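Local coordinates for extracellular solute-binding protein family 1 (Kribbella flavida, PDB 5IXP), which probably captures a solute outside the cell and delivers it to an ABC transporter for uptake, at residues R90-K95 against T111-E116; P115-Y120 against K337-R342; N360-E365 against R386-A391. One frame throughout, in Å; residues are numbered along the deposited sequence.

Interaction 1: residues R90-K95 against T111-E116. With FMT (formic acid), chain B.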
loop_
_atom_site.group_PDB
_atom_site.type_symbol
_atom_site.label_atom_id
_atom_site.label_comp_id
_atom_site.label_asym_id
_atom_site.label_seq_id
_atom_site.Cartn_x
_atom_site.Cartn_y
_atom_site.Cartn_z
ATOM N N ARG A 90 16.652 -6.581 9.488
ATOM C CA ARG A 90 16.883 -5.486 8.551
ATOM C C ARG A 90 15.599 -4.721 8.263
ATOM O O ARG A 90 15.625 -3.495 8.090
ATOM C CB ARG A 90 17.480 -6.061 7.255
ATOM C CG ARG A 90 17.321 -5.208 6.027
ATOM C CD ARG A 90 17.499 -6.025 4.741
ATOM N NE ARG A 90 18.887 -6.433 4.519
ATOM C CZ ARG A 90 19.315 -7.049 3.421
ATOM N NH1 ARG A 90 20.595 -7.368 3.299
ATOM N NH2 ARG A 90 18.460 -7.335 2.439
ATOM N N TRP A 91 14.469 -5.421 8.215
ATOM C CA TRP A 91 13.193 -4.856 7.800
ATOM C C TRP A 91 12.303 -4.530 8.995
ATOM O O TRP A 91 12.437 -5.108 10.076
ATOM C CB TRP A 91 12.441 -5.834 6.895
ATOM C CG TRP A 91 12.985 -6.009 5.501
ATOM C CD1 TRP A 91 12.724 -5.222 4.413
ATOM C CD2 TRP A 91 13.840 -7.058 5.040
ATOM N NE1 TRP A 91 13.382 -5.707 3.305
ATOM C CE2 TRP A 91 14.068 -6.839 3.662
ATOM C CE3 TRP A 91 14.430 -8.165 5.656
ATOM C CZ2 TRP A 91 14.879 -7.675 2.894
ATOM C CZ3 TRP A 91 15.237 -9.006 4.885
ATOM C CH2 TRP A 91 15.453 -8.750 3.518
ATOM N N LEU A 92 11.374 -3.596 8.773
ATOM C CA LEU A 92 10.218 -3.459 9.648
ATOM C C LEU A 92 9.551 -4.816 9.824
ATOM O O LEU A 92 9.378 -5.564 8.857
ATOM C CB LEU A 92 9.222 -2.460 9.052
ATOM C CG LEU A 92 9.716 -1.016 8.981
ATOM C CD1 LEU A 92 8.921 -0.233 7.966
ATOM C CD2 LEU A 92 9.633 -0.362 10.379
ATOM N N ASP A 93 9.183 -5.140 11.066
ATOM C CA ASP A 93 8.650 -6.473 11.335
ATOM C C ASP A 93 7.387 -6.755 10.520
ATOM O O ASP A 93 7.201 -7.872 10.019
ATOM C CB ASP A 93 8.397 -6.662 12.836
ATOM C CG ASP A 93 7.538 -5.551 13.459
ATOM O OD1 ASP A 93 7.291 -5.639 14.687
ATOM O OD2 ASP A 93 7.117 -4.598 12.757
ATOM N N TRP A 94 6.525 -5.749 10.339
ATOM C CA TRP A 94 5.308 -5.982 9.563
ATOM C C TRP A 94 5.602 -6.218 8.082
ATOM O O TRP A 94 4.840 -6.923 7.407
ATOM C CB TRP A 94 4.324 -4.822 9.739
ATOM C CG TRP A 94 4.828 -3.436 9.403
ATOM C CD1 TRP A 94 5.363 -2.522 10.273
ATOM C CD2 TRP A 94 4.776 -2.787 8.126
ATOM N NE1 TRP A 94 5.673 -1.359 9.610
ATOM C CE2 TRP A 94 5.317 -1.491 8.293
ATOM C CE3 TRP A 94 4.331 -3.177 6.858
ATOM C CZ2 TRP A 94 5.421 -0.585 7.246
ATOM C CZ3 TRP A 94 4.428 -2.269 5.814
ATOM C CH2 TRP A 94 4.973 -0.987 6.015
ATOM N N LYS A 95 6.687 -5.644 7.555
ATOM C CA LYS A 95 7.052 -5.927 6.172
ATOM C C LYS A 95 7.445 -7.390 6.007
ATOM O O LYS A 95 7.022 -8.047 5.049
ATOM C CB LYS A 95 8.190 -5.002 5.721
ATOM C CG LYS A 95 8.613 -5.189 4.243
ATOM C CD LYS A 95 7.580 -4.596 3.290
ATOM C CE LYS A 95 8.034 -4.702 1.827
ATOM N NZ LYS A 95 7.054 -4.093 0.858
ATOM N N THR A 111 10.889 -4.790 -0.716
ATOM C CA THR A 111 11.456 -3.627 -1.383
ATOM C C THR A 111 10.891 -2.371 -0.728
ATOM O O THR A 111 11.214 -2.101 0.432
ATOM C CB THR A 111 11.196 -3.668 -2.898
ATOM O OG1 THR A 111 9.794 -3.546 -3.171
ATOM C CG2 THR A 111 11.704 -4.994 -3.481
ATOM N N ASP A 112 10.055 -1.596 -1.426
ATOM C CA ASP A 112 9.583 -0.342 -0.848
ATOM C C ASP A 112 8.266 -0.542 -0.083
ATOM O O ASP A 112 7.712 -1.647 -0.014
ATOM C CB ASP A 112 9.448 0.727 -1.936
ATOM C CG ASP A 112 8.408 0.372 -2.999
ATOM O OD1 ASP A 112 8.036 -0.814 -3.121
ATOM O OD2 ASP A 112 7.967 1.290 -3.729
ATOM N N ILE A 113 7.770 0.543 0.527
ATOM C CA ILE A 113 6.494 0.545 1.243
ATOM C C ILE A 113 5.750 1.842 0.940
ATOM O O ILE A 113 6.304 2.791 0.383
ATOM C CB ILE A 113 6.664 0.389 2.774
ATOM C CG1 ILE A 113 7.786 1.298 3.304
ATOM C CG2 ILE A 113 6.893 -1.078 3.144
ATOM C CD1 ILE A 113 7.783 1.432 4.852
ATOM N N GLY A 114 4.480 1.881 1.347
ATOM C CA GLY A 114 3.678 3.077 1.232
ATOM C C GLY A 114 3.105 3.500 2.569
ATOM O O GLY A 114 1.886 3.470 2.782
ATOM N N PRO A 115 3.967 3.893 3.511
ATOM C CA PRO A 115 3.454 4.324 4.820
ATOM C C PRO A 115 2.581 5.558 4.660
ATOM O O PRO A 115 2.887 6.458 3.876
ATOM C CB PRO A 115 4.726 4.624 5.618
ATOM C CG PRO A 115 5.703 5.069 4.571
ATOM C CD PRO A 115 5.411 4.164 3.371
ATOM N N GLU A 116 1.467 5.585 5.388
ATOM C CA GLU A 116 0.404 6.535 5.109
ATOM C C GLU A 116 0.326 7.648 6.140
ATOM O O GLU A 116 0.440 7.409 7.347
ATOM C CB GLU A 116 -0.943 5.829 5.042
ATOM C CG GLU A 116 -1.041 4.876 3.851
ATOM C CD GLU A 116 -2.359 4.174 3.814
ATOM O OE1 GLU A 116 -2.562 3.245 4.619
ATOM O OE2 GLU A 116 -3.196 4.562 2.985
HETATM C C FMT B . 21.905 -6.005 6.123
HETATM O O1 FMT B . 22.545 -5.980 5.075
HETATM O O2 FMT B . 20.901 -5.325 6.326
#

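Interaction 2: residues P115-Y120 against K337-R342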
loop_
_atom_site.group_PDB
_atom_site.type_symbol
_atom_site.label_atom_id
_atom_site.label_comp_id
_atom_site.label_asym_id
_atom_site.label_seq_id
_atom_site.Cartn_x
_atom_site.Cartn_y
_atom_site.Cartn_z
ATOM N N PRO A 115 3.967 3.893 3.511
ATOM C CA PRO A 115 3.454 4.324 4.820
ATOM C C PRO A 115 2.581 5.558 4.660
ATOM O O PRO A 115 2.887 6.458 3.876
ATOM C CB PRO A 115 4.726 4.624 5.618
ATOM C CG PRO A 115 5.703 5.069 4.571
ATOM C CD PRO A 115 5.411 4.164 3.371
ATOM N N GLU A 116 1.467 5.585 5.388
ATOM C CA GLU A 116 0.404 6.535 5.109
ATOM C C GLU A 116 0.326 7.648 6.140
ATOM O O GLU A 116 0.440 7.409 7.347
ATOM C CB GLU A 116 -0.943 5.829 5.042
ATOM C CG GLU A 116 -1.041 4.876 3.851
ATOM C CD GLU A 116 -2.359 4.174 3.814
ATOM O OE1 GLU A 116 -2.562 3.245 4.619
ATOM O OE2 GLU A 116 -3.196 4.562 2.985
ATOM N N ALA A 117 0.086 8.856 5.648
ATOM C CA ALA A 117 -0.236 10.012 6.471
ATOM C C ALA A 117 -1.621 10.508 6.058
ATOM O O ALA A 117 -2.318 9.863 5.276
ATOM C CB ALA A 117 0.837 11.090 6.321
ATOM N N ILE A 118 -2.028 11.657 6.591
ATOM C CA ILE A 118 -3.205 12.357 6.088
ATOM C C ILE A 118 -2.732 13.614 5.379
ATOM O O ILE A 118 -2.140 14.502 6.005
ATOM C CB ILE A 118 -4.211 12.709 7.198
ATOM C CG1 ILE A 118 -4.747 11.448 7.903
ATOM C CG2 ILE A 118 -5.366 13.500 6.605
ATOM C CD1 ILE A 118 -5.512 10.471 6.984
ATOM N N CYS A 119 -2.946 13.682 4.073
ATOM C CA CYS A 119 -2.748 14.956 3.407
ATOM C C CYS A 119 -4.053 15.737 3.442
ATOM O O CYS A 119 -5.142 15.179 3.610
ATOM C CB CYS A 119 -2.254 14.776 1.968
ATOM S SG CYS A 119 -3.316 13.796 0.890
ATOM N N TYR A 120 -3.933 17.050 3.319
ATOM C CA TYR A 120 -5.114 17.897 3.481
ATOM C C TYR A 120 -4.962 19.226 2.756
ATOM O O TYR A 120 -3.855 19.716 2.515
ATOM C CB TYR A 120 -5.436 18.150 4.965
ATOM C CG TYR A 120 -4.359 18.908 5.717
ATOM C CD1 TYR A 120 -3.238 18.249 6.219
ATOM C CD2 TYR A 120 -4.467 20.281 5.934
ATOM C CE1 TYR A 120 -2.248 18.938 6.907
ATOM C CE2 TYR A 120 -3.483 20.983 6.623
ATOM C CZ TYR A 120 -2.373 20.303 7.106
ATOM O OH TYR A 120 -1.387 20.981 7.788
ATOM N N LYS A 337 11.075 12.920 7.410
ATOM C CA LYS A 337 10.849 12.615 8.817
ATOM C C LYS A 337 9.423 12.136 9.051
ATOM O O LYS A 337 9.193 11.214 9.844
ATOM C CB LYS A 337 11.160 13.842 9.668
ATOM C CG LYS A 337 12.633 14.211 9.677
ATOM C CD LYS A 337 12.856 15.509 10.408
ATOM C CE LYS A 337 14.334 15.830 10.515
ATOM N NZ LYS A 337 14.510 17.131 11.203
ATOM N N ILE A 338 8.452 12.735 8.359
ATOM C CA ILE A 338 7.061 12.346 8.560
ATOM C C ILE A 338 6.867 10.878 8.195
ATOM O O ILE A 338 6.309 10.094 8.969
ATOM C CB ILE A 338 6.123 13.258 7.752
ATOM C CG1 ILE A 338 6.057 14.655 8.385
ATOM C CG2 ILE A 338 4.728 12.639 7.661
ATOM C CD1 ILE A 338 5.531 15.729 7.438
ATOM N N PHE A 339 7.354 10.471 7.024
ATOM C CA PHE A 339 7.048 9.111 6.606
ATOM C C PHE A 339 7.921 8.067 7.293
ATOM O O PHE A 339 7.512 6.899 7.369
ATOM C CB PHE A 339 7.090 9.029 5.079
ATOM C CG PHE A 339 5.903 9.688 4.451
ATOM C CD1 PHE A 339 4.661 9.063 4.479
ATOM C CD2 PHE A 339 5.993 10.963 3.915
ATOM C CE1 PHE A 339 3.542 9.681 3.938
ATOM C CE2 PHE A 339 4.883 11.577 3.384
ATOM C CZ PHE A 339 3.657 10.933 3.394
ATOM N N VAL A 340 9.066 8.455 7.860
ATOM C CA VAL A 340 9.740 7.567 8.810
ATOM C C VAL A 340 8.823 7.285 9.992
ATOM O O VAL A 340 8.601 6.127 10.372
ATOM C CB VAL A 340 11.083 8.166 9.265
ATOM C CG1 VAL A 340 11.593 7.440 10.503
ATOM C CG2 VAL A 340 12.102 8.077 8.140
ATOM N N ASN A 341 8.280 8.345 10.598
ATOM C CA ASN A 341 7.337 8.162 11.699
ATOM C C ASN A 341 6.142 7.319 11.275
ATOM O O ASN A 341 5.704 6.431 12.017
ATOM C CB ASN A 341 6.857 9.514 12.225
ATOM C CG ASN A 341 7.944 10.280 12.937
ATOM O OD1 ASN A 341 8.944 9.707 13.370
ATOM N ND2 ASN A 341 7.743 11.589 13.086
ATOM N N ARG A 342 5.600 7.582 10.081
ATOM C CA ARG A 342 4.422 6.836 9.638
ATOM C C ARG A 342 4.750 5.362 9.431
ATOM O O ARG A 342 3.937 4.491 9.751
ATOM C CB ARG A 342 3.841 7.445 8.357
ATOM C CG ARG A 342 3.365 8.899 8.497
ATOM C CD ARG A 342 2.147 9.048 9.412
ATOM N NE ARG A 342 2.480 9.235 10.825
ATOM C CZ ARG A 342 2.055 8.441 11.810
ATOM N NH1 ARG A 342 2.392 8.703 13.065
ATOM N NH2 ARG A 342 1.283 7.389 11.551
HETATM O O HOH W 1 1.127 5.440 9.154
#

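Interaction 3: residues N360-E365 against R386-A391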
loop_
_atom_site.group_PDB
_atom_site.type_symbol
_atom_site.label_atom_id
_atom_site.label_comp_id
_atom_site.label_asym_id
_atom_site.label_seq_id
_atom_site.Cartn_x
_atom_site.Cartn_y
_atom_site.Cartn_z
ATOM N N ASN A 360 -12.429 -9.051 -0.952
ATOM C CA ASN A 360 -12.444 -7.608 -0.759
ATOM C C ASN A 360 -13.120 -6.894 -1.922
ATOM O O ASN A 360 -13.791 -5.878 -1.717
ATOM C CB ASN A 360 -11.025 -7.078 -0.569
ATOM C CG ASN A 360 -11.022 -5.641 -0.117
ATOM O OD1 ASN A 360 -11.617 -5.319 0.907
ATOM N ND2 ASN A 360 -10.361 -4.764 -0.880
ATOM N N GLN A 361 -12.970 -7.426 -3.138
ATOM C CA GLN A 361 -13.557 -6.791 -4.314
ATOM C C GLN A 361 -15.078 -6.732 -4.217
ATOM O O GLN A 361 -15.693 -5.737 -4.619
ATOM C CB GLN A 361 -13.121 -7.542 -5.575
ATOM C CG GLN A 361 -13.531 -6.874 -6.874
ATOM C CD GLN A 361 -13.010 -7.598 -8.106
ATOM O OE1 GLN A 361 -11.843 -7.993 -8.172
ATOM N NE2 GLN A 361 -13.880 -7.777 -9.092
ATOM N N VAL A 362 -15.710 -7.781 -3.688
ATOM C CA VAL A 362 -17.168 -7.754 -3.592
ATOM C C VAL A 362 -17.606 -6.740 -2.539
ATOM O O VAL A 362 -18.618 -6.051 -2.714
ATOM C CB VAL A 362 -17.765 -9.158 -3.343
ATOM C CG1 VAL A 362 -17.016 -10.228 -4.126
ATOM C CG2 VAL A 362 -17.862 -9.499 -1.870
ATOM N N PHE A 363 -16.832 -6.590 -1.453
ATOM C CA PHE A 363 -17.188 -5.596 -0.444
ATOM C C PHE A 363 -17.005 -4.180 -0.972
ATOM O O PHE A 363 -17.843 -3.305 -0.717
ATOM C CB PHE A 363 -16.373 -5.800 0.836
ATOM C CG PHE A 363 -16.908 -6.885 1.725
ATOM C CD1 PHE A 363 -17.940 -6.622 2.618
ATOM C CD2 PHE A 363 -16.391 -8.172 1.661
ATOM C CE1 PHE A 363 -18.441 -7.615 3.438
ATOM C CE2 PHE A 363 -16.886 -9.174 2.479
ATOM C CZ PHE A 363 -17.916 -8.893 3.372
ATOM N N THR A 364 -15.922 -3.924 -1.711
ATOM C CA THR A 364 -15.710 -2.564 -2.190
ATOM C C THR A 364 -16.677 -2.215 -3.313
ATOM O O THR A 364 -17.109 -1.060 -3.414
ATOM C CB THR A 364 -14.258 -2.353 -2.644
ATOM O OG1 THR A 364 -13.916 -3.279 -3.683
ATOM C CG2 THR A 364 -13.298 -2.523 -1.469
ATOM N N GLU A 365 -17.039 -3.191 -4.156
ATOM C CA GLU A 365 -18.073 -2.934 -5.154
ATOM C C GLU A 365 -19.381 -2.564 -4.473
ATOM O O GLU A 365 -20.056 -1.610 -4.882
ATOM C CB GLU A 365 -18.268 -4.154 -6.067
ATOM C CG GLU A 365 -17.121 -4.358 -7.061
ATOM C CD GLU A 365 -17.232 -5.640 -7.868
ATOM O OE1 GLU A 365 -18.190 -6.411 -7.654
ATOM O OE2 GLU A 365 -16.348 -5.880 -8.720
ATOM N N ARG A 386 -23.396 -12.384 0.440
ATOM C CA ARG A 386 -23.675 -13.474 -0.494
ATOM C C ARG A 386 -22.513 -13.694 -1.448
ATOM O O ARG A 386 -22.068 -14.830 -1.656
ATOM C CB ARG A 386 -24.944 -13.191 -1.301
ATOM C CG ARG A 386 -26.245 -13.402 -0.571
ATOM C CD ARG A 386 -27.427 -13.465 -1.558
ATOM N NE ARG A 386 -27.465 -12.325 -2.476
ATOM C CZ ARG A 386 -28.017 -11.150 -2.181
ATOM N NH1 ARG A 386 -28.562 -10.957 -0.985
ATOM N NH2 ARG A 386 -28.017 -10.165 -3.072
ATOM N N GLU A 387 -22.022 -12.615 -2.057
ATOM C CA GLU A 387 -20.971 -12.746 -3.056
ATOM C C GLU A 387 -19.642 -13.133 -2.428
ATOM O O GLU A 387 -18.865 -13.873 -3.043
ATOM C CB GLU A 387 -20.856 -11.447 -3.843
ATOM C CG GLU A 387 -22.154 -11.123 -4.571
ATOM C CD GLU A 387 -22.071 -9.886 -5.429
ATOM O OE1 GLU A 387 -21.104 -9.111 -5.289
ATOM O OE2 GLU A 387 -22.984 -9.688 -6.251
ATOM N N ALA A 388 -19.368 -12.659 -1.210
ATOM C CA ALA A 388 -18.123 -13.014 -0.537
ATOM C C ALA A 388 -18.083 -14.497 -0.200
ATOM O O ALA A 388 -17.024 -15.130 -0.276
ATOM C CB ALA A 388 -17.944 -12.172 0.728
ATOM N N ASP A 389 -19.225 -15.065 0.188
ATOM C CA ASP A 389 -19.270 -16.495 0.459
ATOM C C ASP A 389 -18.882 -17.287 -0.781
ATOM O O ASP A 389 -18.085 -18.230 -0.702
ATOM C CB ASP A 389 -20.664 -16.887 0.939
ATOM C CG ASP A 389 -20.628 -17.974 1.972
ATOM O OD1 ASP A 389 -21.043 -19.108 1.655
ATOM O OD2 ASP A 389 -20.176 -17.692 3.102
ATOM N N LYS A 390 -19.414 -16.893 -1.942
ATOM C CA LYS A 390 -19.048 -17.546 -3.191
ATOM C C LYS A 390 -17.580 -17.305 -3.517
ATOM O O LYS A 390 -16.859 -18.237 -3.889
ATOM C CB LYS A 390 -19.948 -17.052 -4.326
ATOM N N ALA A 391 -17.120 -16.057 -3.372
ATOM C CA ALA A 391 -15.720 -15.740 -3.648
ATOM C C ALA A 391 -14.780 -16.566 -2.781
ATOM O O ALA A 391 -13.759 -17.071 -3.264
ATOM C CB ALA A 391 -15.463 -14.248 -3.432
HETATM O O HOH W 2 -21.146 -6.850 -3.838
HETATM O O HOH W 3 -20.838 -6.834 -6.917
#

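Interaction 1: residues R90-K95 against T111-E116
The first turn of helix 93-98 lies against the long strand 108-121 of the central sheet of this periplasmic-binding-protein fold, with L92, W94 and K95 closing round I113. L92 stands at the helix N-cap, and its side chain crosses that of I113 at about a right angle, L92 CD1 3.7 Å from I113 CD1. The indole of W94 comes in obliquely: its CH2 corner sits 3.5 Å from I113 CG2, while NE1 is engaged by the carbonyl of A343. K95 runs past the same methyl, its CD 3.6 Å from I113 CG2. With CG anti to the backbone N (chi1 -178°) and a bend at chi2, the lysine chain carries its ammonium up to the strand, where NZ donates to D112 O at 2.7 Å, meeting the carbonyl nearly head-on (C=O...N angle 161°). Farther back, R90 holds a formate, probably from the crystallisation liquor, in a two-pronged grip: NE bonds O2 and NH1 bonds O1, with the formate at the guanidinium edge. The buried ammonium of K95 also donates to S273 O and makes a cation-pi contact with Y274, so main-chain oxygens and an aromatic ring probably stabilise its positive charge.

Interaction 2: residues P115-Y120 against K337-R342
I338 opens the contact lightly, its CG2 standing 4.4 Å from A117 CB and lying over one face of the F339 ring within its own helix. F339 does more. Its side chain leaves with CG anti to the carbonyl carbon (chi1 -74°), which brings the ring to the strand, where its edge meets P115 O near the ring plane, CD1 at 3.2 Å. Farther round the rim, CE1 comes obliquely to A117 CB at 3.9 Å; the P115 and F339 side chains cross at about a right angle, and P115 CG sits 3.8 Å from F339 O. A leucine here lacks the flat ring edge, and would probably leave P115 O without its neighbour and open a gap beside the methyl of A117. One turn on, R342 lays its aliphatic part over the strand: CD is 3.1 Å from E116 O and CB packs against P115 CB. Bends at chi2 and chi3 fold the arginine back, and a water accepts from NH2 while donating to E116 O and R342 O. NE is in a salt bridge with D261, and NH2 also bonds G266 O. Segments 337-342 and 115-120 cross at 115°, their axes 7.4 Å apart; they belong to helix 335-344 and strand 108-121, which pairs antiparallel with strands 232-238 and 257-260. C119 ties it to C237 by a disulfide, and R134 of helix 134-138 touches I338.

Interaction 3: residues N360-E365 against R386-A391
V362 and A388 make the apolar heart of this contact. The CG2 methyl of V362 rests on the neighbouring helix, 3.6 Å from A388 N and close to A388 CB; its CG1 reaches toward A391 CB at a looser 4.4 Å. F363 adds its CE2 carbon, 3.6 Å from A388 CB, with the ring meeting that methyl obliquely; its chi1 of -81° sets CG anti to the carbonyl carbon and lets the ring slant toward the other helix. E387 slides past V362 in the opposite direction, V362 CB to E387 CB at 3.9 Å. The polar part runs through water: one molecule lies within bonding distance of V362 O and E387 OE1, a second within reach of E365 OE1 and the same E387 OE1. E365 OE1 and E387 OE1 are 4.6 Å apart, and the water between them probably softens their mutual repulsion. E387 OE2 takes a bond from Q383. Segments 360-365 and 386-391 run nearly antiparallel, at 164° with their axes 8.7 Å apart, a spacing with which the small A388 is consistent. They belong to helices 356-371 and 377-392, which form a helical hairpin at the C-terminal end of the chain.

Overall arrangement
Interactions 1 and 2 are buried and share strand 108-121: their segments overlap at P115 and E116, their centres lie 13 Å apart, and they load the strand first with helix 93-98 and then with helix 335-344, whose A343 also touches I113 and P115. Interaction 3 has its centre about 28 Å from that of interaction 1 and about 31 Å from that of interaction 2, on the far side of the chain's centre from the latter, in the only partly buried helical pair that ends the chain. The chemistry follows the place. In interaction 1 a lysine bonds the strand backbone directly; in interaction 2 an arginine does so through one water; in interaction 3 alanine and valine pack, and water lies between two glutamate carboxylates.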